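Local coordinates for glyoxylate reductase (Paecilomyces sp. J18, PDB 3WNV), which catalyses the reduction of glyoxylate, probably to glycolate with a nicotinamide cofactor, as a member of the D-isomer specific 2-hydroxyacid dehydrogenases, at residues 41-45 with 46-50; 57-60 with 61-64; 118-121 with 122-125; 200-203 with 204-207; 290-293 with 294-297. All blocks are in the same frame, centred on the assembly; numbering follows the deposited sequence.

Contact 1: 41-45 with 46-50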
loop_
_atom_site.group_PDB
_atom_site.type_symbol
_atom_site.label_atom_id
_atom_site.label_comp_id
_atom_site.label_asym_id
_atom_site.label_seq_id
_atom_site.Cartn_x
_atom_site.Cartn_y
_atom_site.Cartn_z
ATOM N N GLU A 41 12.725 -6.160 -25.016
ATOM C CA GLU A 41 12.955 -6.238 -26.457
ATOM C C GLU A 41 12.364 -5.040 -27.194
ATOM O O GLU A 41 12.989 -4.513 -28.105
ATOM C CB GLU A 41 12.392 -7.540 -27.038
ATOM C CG GLU A 41 13.360 -8.719 -26.971
ATOM C CD GLU A 41 12.696 -10.052 -27.303
ATOM O OE1 GLU A 41 11.617 -10.042 -27.941
ATOM O OE2 GLU A 41 13.257 -11.103 -26.912
ATOM N N ASN A 42 11.165 -4.610 -26.792
ATOM C CA ASN A 42 10.542 -3.441 -27.406
ATOM C C ASN A 42 11.404 -2.219 -27.172
ATOM O O ASN A 42 11.648 -1.449 -28.086
ATOM C CB ASN A 42 9.139 -3.175 -26.822
ATOM C CG ASN A 42 8.100 -4.200 -27.272
ATOM O OD1 ASN A 42 8.379 -5.051 -28.123
ATOM N ND2 ASN A 42 6.889 -4.108 -26.709
ATOM N N CYS A 43 11.842 -2.036 -25.929
ATOM C CA CYS A 43 12.726 -0.903 -25.594
ATOM C C CYS A 43 13.976 -0.869 -26.474
ATOM O O CYS A 43 14.359 0.183 -27.017
ATOM C CB CYS A 43 13.126 -0.958 -24.109
ATOM S SG CYS A 43 11.826 -0.636 -22.929
ATOM N N LYS A 44 14.613 -2.028 -26.637
ATOM C CA LYS A 44 15.879 -2.098 -27.361
ATOM C C LYS A 44 15.597 -1.901 -28.847
ATOM O O LYS A 44 16.466 -1.466 -29.588
ATOM C CB LYS A 44 16.592 -3.432 -27.077
ATOM C CG LYS A 44 18.043 -3.531 -27.599
ATOM C CD LYS A 44 18.787 -4.735 -26.967
ATOM C CE LYS A 44 20.308 -4.696 -27.203
ATOM N NZ LYS A 44 21.025 -5.849 -26.568
ATOM N N SER A 45 14.353 -2.152 -29.267
ATOM C CA SER A 45 14.009 -2.123 -30.700
ATOM C C SER A 45 13.849 -0.721 -31.270
ATOM O O SER A 45 13.800 -0.552 -32.489
ATOM C CB SER A 45 12.695 -2.859 -30.943
ATOM O OG SER A 45 11.616 -2.093 -30.434
ATOM N N GLY A 46 13.722 0.277 -30.393
ATOM C CA GLY A 46 13.575 1.661 -30.829
ATOM C C GLY A 46 12.121 2.125 -30.944
ATOM O O GLY A 46 11.843 3.292 -31.231
ATOM N N GLN A 47 11.180 1.221 -30.714
ATOM C CA GLN A 47 9.780 1.574 -30.963
ATOM C C GLN A 47 9.231 2.534 -29.917
ATOM O O GLN A 47 8.239 3.208 -30.163
ATOM C CB GLN A 47 8.895 0.330 -31.067
ATOM C CG GLN A 47 8.657 -0.377 -29.766
ATOM C CD GLN A 47 7.812 -1.630 -29.948
ATOM O OE1 GLN A 47 8.303 -2.645 -30.439
ATOM N NE2 GLN A 47 6.543 -1.566 -29.553
ATOM N N TYR A 48 9.865 2.595 -28.749
ATOM C CA TYR A 48 9.469 3.548 -27.729
ATOM C C TYR A 48 10.395 4.782 -27.715
ATOM O O TYR A 48 10.414 5.528 -26.744
ATOM C CB TYR A 48 9.529 2.891 -26.363
ATOM C CG TYR A 48 8.623 1.700 -26.189
ATOM C CD1 TYR A 48 7.418 1.607 -26.877
ATOM C CD2 TYR A 48 8.950 0.692 -25.298
ATOM C CE1 TYR A 48 6.555 0.523 -26.670
ATOM C CE2 TYR A 48 8.086 -0.393 -25.073
ATOM C CZ TYR A 48 6.898 -0.469 -25.788
ATOM O OH TYR A 48 6.030 -1.534 -25.601
ATOM N N ASP A 49 11.154 4.999 -28.784
ATOM C CA ASP A 49 12.199 6.029 -28.771
ATOM C C ASP A 49 11.686 7.479 -28.709
ATOM O O ASP A 49 12.451 8.410 -28.455
ATOM C CB ASP A 49 13.203 5.794 -29.904
ATOM C CG ASP A 49 14.346 4.866 -29.472
ATOM O OD1 ASP A 49 14.245 4.214 -28.391
ATOM O OD2 ASP A 49 15.350 4.803 -30.202
ATOM N N ASP A 50 10.389 7.675 -28.930
ATOM C CA ASP A 50 9.779 8.995 -28.764
ATOM C C ASP A 50 8.938 9.117 -27.495
ATOM O O ASP A 50 8.256 10.122 -27.284
ATOM C CB ASP A 50 8.892 9.309 -29.976
ATOM C CG ASP A 50 9.722 9.567 -31.264
ATOM O OD1 ASP A 50 10.628 10.458 -31.281
ATOM O OD2 ASP A 50 9.484 8.841 -32.259
HETATM O O HOH W 1 12.607 2.267 -27.662
#
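Tyr48 folds back over the end of the preceding helix and meets two consecutive residues of it in quite different ways. With Asn42 the meeting is polar at the rim: ND2 donates to Tyr48 OH at 2.9 Å, the hydroxyl lying a little out of the amide plane, while the amide and ring planes stand nearly upright to each other (85°). Asn42 CB comes within 3.5 Å of Tyr48 CE2. Cys43 instead sets its sulfur beside the ring, with SG in the ring plane and 4.0 Å from Tyr48 CD2, a sulfur-aromatic contact at the edge. The fold-back starts at Gly46, whose positive phi (94°) would jam a beta carbon against Ser45 O. A water links helix end and turn: it donates to Cys43 O (2.8 Å) and Asp49 OD1 (2.6 Å), and accepts from Tyr48 N (3.0 Å). Asp49 N closes the type I turn on Gly46 O. Asn42 and Tyr48 also lie on Phe31 of strand 27-31, and Pro76 touches the tyrosine. The glycine-ended helix and turn here lead into strand 51-57, completing a beta-alpha-beta crossover from strand 27-31 through helix 36-45 in a flavodoxin-like parallel sheet.

Contact 2: 57-60 with 61-64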
loop_
_atom_site.group_PDB
_atom_site.type_symbol
_atom_site.label_atom_id
_atom_site.label_comp_id
_atom_site.label_asym_id
_atom_site.label_seq_id
_atom_site.Cartn_x
_atom_site.Cartn_y
_atom_site.Cartn_z
ATOM N N SER A 57 1.212 0.980 -13.236
ATOM C CA SER A 57 0.549 0.764 -11.940
ATOM C C SER A 57 1.185 -0.360 -11.113
ATOM O O SER A 57 1.988 -1.145 -11.637
ATOM C CB SER A 57 -0.908 0.423 -12.169
ATOM O OG SER A 57 -1.016 -0.783 -12.929
ATOM N N ASN A 58 0.788 -0.480 -9.845
ATOM C CA ASN A 58 1.258 -1.625 -9.057
ATOM C C ASN A 58 0.830 -2.935 -9.701
ATOM O O ASN A 58 1.625 -3.865 -9.827
ATOM C CB ASN A 58 0.777 -1.525 -7.607
ATOM C CG ASN A 58 1.647 -0.594 -6.767
ATOM O OD1 ASN A 58 2.882 -0.520 -6.938
ATOM N ND2 ASN A 58 1.014 0.120 -5.847
ATOM N N ILE A 59 -0.415 -3.011 -10.164
ATOM C CA ILE A 59 -0.852 -4.253 -10.800
ATOM C C ILE A 59 -0.054 -4.612 -12.052
ATOM O O ILE A 59 0.208 -5.804 -12.313
ATOM C CB ILE A 59 -2.373 -4.196 -11.115
ATOM C CG1 ILE A 59 -3.149 -4.268 -9.805
ATOM C CG2 ILE A 59 -2.785 -5.325 -11.976
ATOM C CD1 ILE A 59 -4.621 -3.974 -9.984
ATOM N N SER A 60 0.351 -3.595 -12.834
ATOM C CA SER A 60 1.032 -3.805 -14.120
ATOM C C SER A 60 2.430 -4.413 -13.991
ATOM O O SER A 60 3.029 -4.816 -14.996
ATOM C CB SER A 60 1.129 -2.494 -14.931
ATOM O OG SER A 60 2.008 -1.531 -14.302
ATOM N N THR A 61 2.926 -4.500 -12.759
ATOM C CA THR A 61 4.222 -5.120 -12.472
ATOM C C THR A 61 4.233 -6.562 -13.018
ATOM O O THR A 61 5.264 -7.087 -13.437
ATOM C CB THR A 61 4.486 -5.109 -10.961
ATOM O OG1 THR A 61 4.379 -3.769 -10.483
ATOM C CG2 THR A 61 5.919 -5.563 -10.666
ATOM N N LYS A 62 3.069 -7.194 -13.054
ATOM C CA LYS A 62 3.012 -8.565 -13.570
ATOM C C LYS A 62 3.343 -8.605 -15.049
ATOM O O LYS A 62 3.667 -9.655 -15.572
ATOM C CB LYS A 62 1.640 -9.199 -13.307
ATOM C CG LYS A 62 0.492 -8.619 -14.127
ATOM C CD LYS A 62 -0.849 -9.091 -13.554
ATOM C CE LYS A 62 -1.976 -8.796 -14.513
ATOM N NZ LYS A 62 -2.997 -9.886 -14.496
ATOM N N HIS A 63 3.262 -7.476 -15.748
ATOM C CA HIS A 63 3.551 -7.527 -17.180
ATOM C C HIS A 63 4.994 -7.175 -17.501
ATOM O O HIS A 63 5.479 -7.488 -18.586
ATOM C CB HIS A 63 2.621 -6.605 -17.980
ATOM C CG HIS A 63 1.163 -6.841 -17.731
ATOM N ND1 HIS A 63 0.507 -7.985 -18.155
ATOM C CD2 HIS A 63 0.219 -6.063 -17.150
ATOM C CE1 HIS A 63 -0.769 -7.913 -17.812
ATOM N NE2 HIS A 63 -0.969 -6.758 -17.198
ATOM N N THR A 64 5.692 -6.516 -16.579
ATOM C CA THR A 64 7.037 -6.076 -16.913
ATOM C C THR A 64 8.070 -6.468 -15.866
ATOM O O THR A 64 9.273 -6.309 -16.101
ATOM C CB THR A 64 7.103 -4.543 -17.049
ATOM O OG1 THR A 64 6.760 -3.984 -15.789
ATOM C CG2 THR A 64 6.115 -4.034 -18.128
HETATM O O HOH W 2 4.905 -2.018 -14.606
#
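Thr61 grips the carbonyl of Asn58 twice. Its hydroxyl OG1 donates to Asn58 O at 2.8 Å and its backbone N to the same oxygen at 3.3 Å, both from one face of the carbonyl plane. This double hold is possible because OG1 sits beside the backbone N (chi1 -55°). Putting a valine at this place would probably leave Asn58 O with the longer backbone bond alone and weaken the closure of the type I turn. Ser60, the other heavily covered residue, is tied back to Ser57 in both directions: its OG donates to Ser57 O (2.7 Å), and its N donates to Ser57 OG (3.1 Å), an ST motif. Ser60 O takes the N-H of His63 at 2.8 Å, and a water donates to both Ser60 OG and Thr64 OG1. Ile59 contributes its carbonyl, which accepts from Lys62 N and has Lys62 CG alongside at 3.4 Å; that CG lies over the centre of the His63 ring. Asn58 turns away to bond Asn91 and Gly88, near a bound sulfate ion. The loop and short, weakly bonded helix after the C-terminal end of strand 51-57, where parallel alpha/beta sheets commonly carry active sites, probably form part of the substrate-pocket rim.

Contact 3: 118-121 with 122-125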
loop_
_atom_site.group_PDB
_atom_site.type_symbol
_atom_site.label_atom_id
_atom_site.label_comp_id
_atom_site.label_asym_id
_atom_site.label_seq_id
_atom_site.Cartn_x
_atom_site.Cartn_y
_atom_site.Cartn_z
ATOM N N VAL A 118 -10.829 -0.166 5.339
ATOM C CA VAL A 118 -10.520 -1.599 5.430
ATOM C C VAL A 118 -9.717 -1.885 6.718
ATOM O O VAL A 118 -9.933 -2.878 7.354
ATOM C CB VAL A 118 -9.829 -2.105 4.168
ATOM C CG1 VAL A 118 -9.107 -3.424 4.410
ATOM C CG2 VAL A 118 -10.867 -2.300 3.067
ATOM N N ALA A 119 -8.851 -0.969 7.126
ATOM C CA ALA A 119 -8.083 -1.125 8.376
ATOM C C ALA A 119 -9.037 -1.245 9.557
ATOM O O ALA A 119 -8.827 -2.059 10.439
ATOM C CB ALA A 119 -7.199 0.078 8.589
ATOM N N ILE A 120 -10.065 -0.401 9.604
ATOM C CA ILE A 120 -11.003 -0.463 10.759
ATOM C C ILE A 120 -11.862 -1.727 10.660
ATOM O O ILE A 120 -12.102 -2.414 11.654
ATOM C CB ILE A 120 -11.884 0.790 10.826
ATOM C CG1 ILE A 120 -11.001 2.042 11.099
ATOM C CG2 ILE A 120 -13.043 0.650 11.859
ATOM C CD1 ILE A 120 -10.184 2.036 12.426
ATOM N N PHE A 121 -12.314 -2.050 9.450
ATOM C CA PHE A 121 -13.019 -3.318 9.231
ATOM C C PHE A 121 -12.217 -4.483 9.747
ATOM O O PHE A 121 -12.723 -5.294 10.540
ATOM C CB PHE A 121 -13.403 -3.476 7.752
ATOM C CG PHE A 121 -14.105 -4.773 7.436
ATOM C CD1 PHE A 121 -15.470 -4.876 7.615
ATOM C CD2 PHE A 121 -13.410 -5.852 6.918
ATOM C CE1 PHE A 121 -16.162 -6.059 7.323
ATOM C CE2 PHE A 121 -14.079 -7.073 6.598
ATOM C CZ PHE A 121 -15.488 -7.167 6.790
ATOM N N LEU A 122 -10.957 -4.578 9.334
ATOM C CA LEU A 122 -10.071 -5.614 9.843
ATOM C C LEU A 122 -9.884 -5.592 11.359
ATOM O O LEU A 122 -9.782 -6.645 11.968
ATOM C CB LEU A 122 -8.703 -5.548 9.139
ATOM C CG LEU A 122 -8.690 -5.983 7.695
ATOM C CD1 LEU A 122 -7.321 -5.647 7.047
ATOM C CD2 LEU A 122 -8.993 -7.502 7.584
ATOM N N MET A 123 -9.762 -4.404 11.964
ATOM C CA MET A 123 -9.553 -4.308 13.409
ATOM C C MET A 123 -10.755 -4.869 14.182
ATOM O O MET A 123 -10.612 -5.619 15.123
ATOM C CB MET A 123 -9.337 -2.841 13.798
ATOM C CG MET A 123 -9.039 -2.668 15.286
ATOM S SD MET A 123 -8.914 -0.913 15.769
ATOM C CE MET A 123 -10.642 -0.393 15.755
ATOM N N ILE A 124 -11.957 -4.463 13.806
ATOM C CA ILE A 124 -13.131 -4.981 14.484
ATOM C C ILE A 124 -13.238 -6.506 14.246
ATOM O O ILE A 124 -13.510 -7.257 15.201
ATOM C CB ILE A 124 -14.383 -4.269 13.953
ATOM C CG1 ILE A 124 -14.289 -2.755 14.285
ATOM C CG2 ILE A 124 -15.654 -4.884 14.570
ATOM C CD1 ILE A 124 -14.061 -2.449 15.766
ATOM N N GLY A 125 -12.945 -6.958 13.024
ATOM C CA GLY A 125 -12.960 -8.390 12.686
ATOM C C GLY A 125 -12.012 -9.171 13.619
ATOM O O GLY A 125 -12.353 -10.265 14.132
#
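Leu122 N reaches back to Val118 O at 2.8 Å, the first of four consecutive i to i+4 hydrogen bonds in this middle part of helix 112-127. It and the bond from Ile124 N to Ile120 O (3.0 Å) are almost straight at the hydrogen, 175° each, and run nearly along the C=O axis. Met123 N to Ala119 O is more bent (148°), and Gly125 N to Phe121 O completes the set. The apolar contacts join residues three or four apart. Val118 and Leu122 lie side by side, with CG1 of the valine 3.9 Å from CD1 of the leucine. Ile120 and Met123, three apart, also run alongside each other: the methionine leaves CB extended, then bends at its last torsion (chi3 75°), which brings CE to 4.1 Å from Ile120 CD1. Ile124 turns CG1 toward the helix backbone, 3.4 Å from Ile120 O. Around the helix, Ile120 packs on Val169 and Arg172 of helix 164-175, whereas Leu122 meets Met287 of strand 287-288 and neighbouring loops. Every side chain here is hydrocarbon or thioether, and the amides bond within the helix, so this part of the helix is probably seated in the cofactor-binding domain mainly by apolar fit.

Contact 4: 200-203 with 204-207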
loop_
_atom_site.group_PDB
_atom_site.type_symbol
_atom_site.label_atom_id
_atom_site.label_comp_id
_atom_site.label_asym_id
_atom_site.label_seq_id
_atom_site.Cartn_x
_atom_site.Cartn_y
_atom_site.Cartn_z
ATOM N N SER A 200 8.004 6.800 21.621
ATOM C CA SER A 200 9.190 6.196 21.026
ATOM C C SER A 200 8.769 4.865 20.434
ATOM O O SER A 200 7.661 4.411 20.680
ATOM C CB SER A 200 10.272 5.982 22.074
ATOM O OG SER A 200 9.843 5.031 23.038
ATOM N N PHE A 201 9.629 4.272 19.604
ATOM C CA PHE A 201 9.331 2.956 19.015
ATOM C C PHE A 201 9.061 1.930 20.128
ATOM O O PHE A 201 8.054 1.234 20.110
ATOM C CB PHE A 201 10.490 2.545 18.077
ATOM C CG PHE A 201 10.251 1.266 17.288
ATOM C CD1 PHE A 201 9.506 1.270 16.122
ATOM C CD2 PHE A 201 10.835 0.065 17.688
ATOM C CE1 PHE A 201 9.301 0.070 15.365
ATOM C CE2 PHE A 201 10.638 -1.131 16.952
ATOM C CZ PHE A 201 9.859 -1.115 15.780
ATOM N N ASP A 202 9.968 1.816 21.099
ATOM C CA ASP A 202 9.777 0.851 22.175
ATOM C C ASP A 202 8.490 1.108 22.970
ATOM O O ASP A 202 7.803 0.169 23.372
ATOM C CB ASP A 202 10.993 0.839 23.108
ATOM C CG ASP A 202 12.187 0.083 22.524
ATOM O OD1 ASP A 202 12.018 -0.637 21.523
ATOM O OD2 ASP A 202 13.303 0.206 23.086
ATOM N N GLU A 203 8.127 2.372 23.157
ATOM C CA GLU A 203 6.905 2.704 23.887
ATOM C C GLU A 203 5.665 2.356 23.079
ATOM O O GLU A 203 4.613 1.984 23.646
ATOM C CB GLU A 203 6.876 4.201 24.254
ATOM C CG GLU A 203 7.732 4.611 25.431
ATOM C CD GLU A 203 7.875 6.144 25.552
ATOM O OE1 GLU A 203 7.827 6.862 24.508
ATOM O OE2 GLU A 203 8.045 6.627 26.701
ATOM N N LEU A 204 5.772 2.439 21.751
ATOM C CA LEU A 204 4.663 2.111 20.866
ATOM C C LEU A 204 4.380 0.606 20.970
ATOM O O LEU A 204 3.222 0.178 21.025
ATOM C CB LEU A 204 4.975 2.485 19.413
ATOM C CG LEU A 204 3.807 2.340 18.435
ATOM C CD1 LEU A 204 2.785 3.427 18.690
ATOM C CD2 LEU A 204 4.318 2.435 16.976
ATOM N N LEU A 205 5.452 -0.177 21.048
ATOM C CA LEU A 205 5.309 -1.622 21.135
ATOM C C LEU A 205 4.704 -1.973 22.490
ATOM O O LEU A 205 3.829 -2.827 22.576
ATOM C CB LEU A 205 6.672 -2.305 20.987
ATOM C CG LEU A 205 7.316 -2.220 19.598
ATOM C CD1 LEU A 205 8.784 -2.599 19.660
ATOM C CD2 LEU A 205 6.553 -3.093 18.566
ATOM N N ALA A 206 5.152 -1.292 23.539
ATOM C CA ALA A 206 4.706 -1.599 24.902
ATOM C C ALA A 206 3.265 -1.227 25.173
ATOM O O ALA A 206 2.569 -1.921 25.902
ATOM C CB ALA A 206 5.596 -0.900 25.916
ATOM N N GLN A 207 2.810 -0.114 24.612
ATOM C CA GLN A 207 1.528 0.458 25.010
ATOM C C GLN A 207 0.328 0.193 24.110
ATOM O O GLN A 207 -0.824 0.424 24.539
ATOM C CB GLN A 207 1.683 1.975 25.188
ATOM C CG GLN A 207 2.754 2.369 26.181
ATOM C CD GLN A 207 2.927 3.863 26.256
ATOM O OE1 GLN A 207 2.017 4.626 25.898
ATOM N NE2 GLN A 207 4.099 4.305 26.713
#
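Leu204, Leu205, Ala206 and Gln207 each donate their N-H to the carbonyl four residues back, from Ser200 to Glu203, making helix 201-207 regular from its first turn. The start is a capping box. Ser200 OG accepts from Glu203 N at 3.2 Å, and Glu203 OE1 accepts from Ser200 N at 2.9 Å, almost straight (175°) and on the lone pair facing away from the other carboxylate oxygen. The helix belongs to the Rossmann-type nucleotide-binding domain, packed against strands 179-183 and 210-213 and helix 227-232. Gln207 runs beside Glu203, both side chains pointing the same way, with amide and carboxylate planes 63° apart. Its CG presses on Glu203 O at 3.2 Å, and NE2 stops 3.7 Å from Glu203 CB. A glycine here would probably uncover Glu203 O and open a gap beside Glu203 CB and CG. Asp202 OD1 forms a salt bridge with Lys232. Leu204 is buried against Ile181, His183 and Phe211. On the side toward Glu229, the Phe201 ring, its CG swung away from the backbone N (chi1 -174°), meets Leu205 slantwise, CE2 of the ring lying 3.6 Å from CD1 of the leucine.

Contact 5: 290-293 with 294-297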
loop_
_atom_site.group_PDB
_atom_site.type_symbol
_atom_site.label_atom_id
_atom_site.label_comp_id
_atom_site.label_asym_id
_atom_site.label_seq_id
_atom_site.Cartn_x
_atom_site.Cartn_y
_atom_site.Cartn_z
ATOM N N PRO A 290 -7.720 -10.414 0.982
ATOM C CA PRO A 290 -6.681 -10.523 -0.071
ATOM C C PRO A 290 -6.353 -9.198 -0.742
ATOM O O PRO A 290 -6.594 -8.995 -1.956
ATOM C CB PRO A 290 -7.299 -11.492 -1.072
ATOM C CG PRO A 290 -8.840 -11.204 -0.954
ATOM C CD PRO A 290 -9.044 -10.905 0.542
ATOM N N HIS A 291 -5.848 -8.282 0.071
ATOM C CA HIS A 291 -5.418 -6.965 -0.394
ATOM C C HIS A 291 -6.480 -6.240 -1.189
ATOM O O HIS A 291 -6.237 -5.874 -2.357
ATOM C CB HIS A 291 -4.101 -7.088 -1.210
ATOM C CG HIS A 291 -3.261 -5.866 -1.172
ATOM N ND1 HIS A 291 -1.934 -5.856 -1.561
ATOM C CD2 HIS A 291 -3.525 -4.596 -0.749
ATOM C CE1 HIS A 291 -1.439 -4.641 -1.413
ATOM N NE2 HIS A 291 -2.386 -3.859 -0.913
ATOM N N ILE A 292 -7.609 -5.961 -0.515
ATOM C CA ILE A 292 -8.737 -5.298 -1.147
ATOM C C ILE A 292 -8.842 -3.813 -0.787
ATOM O O ILE A 292 -9.809 -3.159 -1.193
ATOM C CB ILE A 292 -10.091 -5.971 -0.832
ATOM C CG1 ILE A 292 -10.536 -5.745 0.630
ATOM C CG2 ILE A 292 -10.076 -7.484 -1.246
ATOM C CD1 ILE A 292 -11.999 -6.198 0.842
ATOM N N GLY A 293 -7.875 -3.314 -0.040
ATOM C CA GLY A 293 -7.883 -1.935 0.481
ATOM C C GLY A 293 -8.523 -0.900 -0.434
ATOM O O GLY A 293 -9.532 -0.288 -0.122
ATOM N N THR A 294 -7.956 -0.745 -1.624
ATOM C CA THR A 294 -8.439 0.278 -2.554
ATOM C C THR A 294 -9.358 -0.256 -3.640
ATOM O O THR A 294 -9.647 0.463 -4.607
ATOM C CB THR A 294 -7.242 1.027 -3.186
ATOM O OG1 THR A 294 -6.347 0.065 -3.784
ATOM C CG2 THR A 294 -6.492 1.854 -2.109
ATOM N N MET A 295 -9.838 -1.505 -3.498
ATOM C CA MET A 295 -10.661 -2.075 -4.539
ATOM C C MET A 295 -12.101 -1.587 -4.473
ATOM O O MET A 295 -13.002 -2.383 -4.313
ATOM C CB MET A 295 -10.591 -3.625 -4.532
ATOM C CG MET A 295 -9.174 -4.132 -4.867
ATOM S SD MET A 295 -9.094 -5.940 -4.864
ATOM C CE MET A 295 -10.491 -6.342 -5.886
ATOM N N THR A 296 -12.288 -0.273 -4.606
ATOM C CA THR A 296 -13.633 0.269 -4.825
ATOM C C THR A 296 -13.713 1.108 -6.084
ATOM O O THR A 296 -12.699 1.533 -6.632
ATOM C CB THR A 296 -14.082 1.184 -3.667
ATOM O OG1 THR A 296 -13.200 2.314 -3.561
ATOM C CG2 THR A 296 -14.157 0.454 -2.305
ATOM N N TYR A 297 -14.939 1.405 -6.528
ATOM C CA TYR A 297 -15.097 2.112 -7.780
ATOM C C TYR A 297 -14.571 3.514 -7.628
ATOM O O TYR A 297 -13.883 4.023 -8.490
ATOM C CB TYR A 297 -16.576 2.169 -8.158
ATOM C CG TYR A 297 -17.051 0.893 -8.812
ATOM C CD1 TYR A 297 -16.808 0.668 -10.164
ATOM C CD2 TYR A 297 -17.751 -0.082 -8.081
ATOM C CE1 TYR A 297 -17.216 -0.502 -10.779
ATOM C CE2 TYR A 297 -18.166 -1.266 -8.697
ATOM C CZ TYR A 297 -17.885 -1.456 -10.046
ATOM O OH TYR A 297 -18.293 -2.609 -10.679
HETATM O O HOH W 3 -6.363 -2.954 -3.005
#
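Met295 closes a type I turn on Ile292: its N-H reaches Ile292 O at 2.8 Å, fairly straight (162°) but from above the carbonyl plane. The methionine side chain then folds back over the turn it has closed. Its CG, set beside the backbone N (chi1 -64°), lies 3.9 Å from Ile292 O. SD lies 3.8 Å from Ile292 CA and equally far from His291 O, while Ile292 CG2 approaches the sulfur to 4.1 Å, the two side chains crossing at about a right angle. A water bridges the turn, donating to His291 O (3.0 Å) and accepting from Thr294 N (3.1 Å). Gly293 sits buried at the first corner of the turn, where a beta carbon would clash with Thr294 N.

What positions the turn lies one shell out. Asp268 spreads its carboxylate over two consecutive amides, OD1 taking Ile292 N and OD2 taking Gly293 N. Thr294 packs on Met303 and Val111, and Thr296 OG1 caps Thr299 N at the start of helix 297-317. His291 ND1 is hydrogen-bonded to Glu273, and the ring lies against Arg244, with a bound sulfate ion about 4 Å from the side chain. Held by a glutamate on one nitrogen and set next to an arginine and an anion, this imidazole is consistent with the histidine-glutamate-arginine site of D-2-hydroxyacid dehydrogenases.

The chain is built of two alpha/beta lobes, and the contacts divide between them. Contacts 1 and 2 lie in the flavodoxin-like lobe, centres about 19 Å apart, at either end of strand 51-57. Contacts 3 and 4 belong to the cofactor-binding lobe, with centres about 22 Å apart; contact 4 is about 51 Å from contact 1, centre to centre. Contact 5 lies nearer the cleft: it packs on contact 3 through Val118 CG2 and Gly293 CA, 4.0 Å apart, and its nearest atoms come within about 7 Å of contact 2 without touching it. Asn58 and His291 both touch Arg244 and lie near bound sulfate, which probably comes from the crystallisation liquor but may mark a substrate pocket in the interlobe cleft.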